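Local coordinates for Aln2 (Streptomyces sp. CM020, PDB 6P7L), which is an NTF2-like protein of the SnoaL-like family that probably takes part in biosynthesis of the polyketide antibiotic alnumycin, though its exact role is not established, at residues Val38-Phe43 and Asp104-Glu109. Residues are numbered along the deposited sequence; the frame is centred on the assembly and turned at random.
Sequences VEVTQF and DMMTVE
The carbonyl oxygen of V38, on the helix that presses V40 against M106 and V108, accepts two hydrogen bonds. One is the regular helical bond from Q42 N; the other comes from T41 OG1 at 2.8 Å, a donor tilted 20° from the carbonyl plane. Threonine suits this place because its hydroxyl can turn back onto the helix. The same OG1 accepts from Q42 NE2 at 3.0 Å, a nearly straight bond (170°) lying in the amide plane, which, with the amide's bonds to a neighbouring subunit, holds the Q42 amide in one orientation.

The contact with strand 98-110 is purely apolar, and V40 is its pivot, spreading two methyls over two strand residues. V40 CG1 lies 3.9 Å from M106 SD, while V40 CG2 approaches V108 CG1 at 4.3 Å. With V40 CG1 anti to the backbone N (chi1 169°), its branches divide the work between sulfur and methyl. M106 runs out extended from the strand, CG anti to its N, then bends at its last torsion; an unbranched, flexible chain can span the distance from strand to helix. V108, compact and beta-branched, suits an extended backbone and also packs on L36 and Y37. V40 also touches L152 of strand 151-161, which extends the apolar packing.

Q42 takes no part in this packing and instead reaches a neighbouring subunit, where its NE2 donates to M106 O and its OE1 accepts from V108 N of that subunit; the Q42 of the other neighbour does the same for this strand. One strand segment therefore turns side chains into its own helix while its backbone receives a neighbour's glutamine, joining the hydrophobic packing of the NTF2-like fold to polar recognition between subunits of the trimer.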
# COMPACT_ATOMS: atom_id res chain seq x y z
N VAL A 38 -0.15 3.79 14.08
CA VAL A 38 1.06 2.99 13.96
C VAL A 38 0.81 1.59 14.51
O VAL A 38 1.22 0.60 13.90
CB VAL A 38 2.22 3.69 14.67
CG1 VAL A 38 3.44 2.79 14.80
CG2 VAL A 38 2.60 4.97 13.91
N GLU A 39 0.14 1.49 15.66
CA GLU A 39 -0.14 0.19 16.28
C GLU A 39 -0.95 -0.71 15.34
O GLU A 39 -0.69 -1.92 15.25
CB GLU A 39 -0.89 0.40 17.58
CG GLU A 39 -1.00 -0.87 18.39
CD GLU A 39 -1.73 -0.69 19.69
OE1 GLU A 39 -2.40 0.36 19.90
OE2 GLU A 39 -1.60 -1.62 20.52
N VAL A 40 -1.94 -0.12 14.66
CA VAL A 40 -2.76 -0.86 13.71
C VAL A 40 -1.93 -1.33 12.52
O VAL A 40 -2.04 -2.49 12.09
CB VAL A 40 -3.96 0.01 13.26
CG1 VAL A 40 -4.69 -0.62 12.07
CG2 VAL A 40 -4.93 0.23 14.41
N THR A 41 -1.07 -0.47 11.97
CA THR A 41 -0.27 -0.92 10.82
C THR A 41 0.62 -2.09 11.21
O THR A 41 0.85 -3.00 10.39
CB THR A 41 0.62 0.18 10.23
OG1 THR A 41 1.73 0.49 11.10
CG2 THR A 41 -0.17 1.45 9.91
N GLN A 42 1.14 -2.07 12.42
CA GLN A 42 2.06 -3.13 12.86
C GLN A 42 1.30 -4.41 13.15
O GLN A 42 1.79 -5.51 12.88
CB GLN A 42 2.86 -2.67 14.08
CG GLN A 42 3.73 -1.46 13.79
CD GLN A 42 4.65 -1.71 12.61
OE1 GLN A 42 5.62 -2.46 12.71
NE2 GLN A 42 4.26 -1.17 11.45
N PHE A 43 0.10 -4.30 13.74
CA PHE A 43 -0.74 -5.47 13.94
C PHE A 43 -1.01 -6.19 12.62
O PHE A 43 -0.84 -7.41 12.51
CB PHE A 43 -2.06 -5.06 14.58
CG PHE A 43 -3.05 -6.20 14.71
CD1 PHE A 43 -2.96 -7.12 15.74
CD2 PHE A 43 -4.07 -6.32 13.78
CE1 PHE A 43 -3.89 -8.14 15.84
CE2 PHE A 43 -4.97 -7.34 13.86
CZ PHE A 43 -4.88 -8.25 14.89
N ASP A 104 -4.73 -1.61 1.56
CA ASP A 104 -4.53 -0.19 1.27
C ASP A 104 -5.83 0.54 1.53
O ASP A 104 -6.90 -0.06 1.75
CB ASP A 104 -4.05 -0.02 -0.17
CG ASP A 104 -3.24 1.24 -0.39
OD1 ASP A 104 -2.86 1.95 0.58
OD2 ASP A 104 -2.98 1.51 -1.58
N MET A 105 -5.72 1.88 1.52
CA MET A 105 -6.86 2.80 1.68
C MET A 105 -7.62 2.50 2.98
O MET A 105 -8.86 2.32 2.98
CB MET A 105 -7.85 2.73 0.50
CG MET A 105 -7.49 3.32 -0.85
SD MET A 105 -6.70 4.94 -0.90
CE MET A 105 -5.13 4.06 -0.85
N MET A 106 -6.88 2.45 4.09
CA MET A 106 -7.43 1.99 5.36
C MET A 106 -7.89 3.16 6.23
O MET A 106 -7.09 4.02 6.58
CB MET A 106 -6.40 1.18 6.13
CG MET A 106 -6.93 0.63 7.40
SD MET A 106 -5.64 -0.25 8.30
CE MET A 106 -5.31 -1.61 7.14
N THR A 107 -9.19 3.16 6.59
CA THR A 107 -9.74 4.05 7.60
C THR A 107 -9.59 3.38 8.96
O THR A 107 -9.68 2.15 9.10
CB THR A 107 -11.22 4.41 7.36
OG1 THR A 107 -12.01 3.21 7.39
CG2 THR A 107 -11.41 5.16 6.02
N VAL A 108 -9.38 4.21 9.97
CA VAL A 108 -9.21 3.74 11.35
C VAL A 108 -10.01 4.66 12.27
O VAL A 108 -9.80 5.87 12.25
CB VAL A 108 -7.72 3.73 11.78
CG1 VAL A 108 -7.63 3.30 13.24
CG2 VAL A 108 -6.90 2.83 10.88
N GLU A 109 -10.88 4.08 13.11
CA GLU A 109 -11.67 4.86 14.06
C GLU A 109 -11.59 4.17 15.40
O GLU A 109 -11.76 2.95 15.46
CB GLU A 109 -13.14 4.96 13.60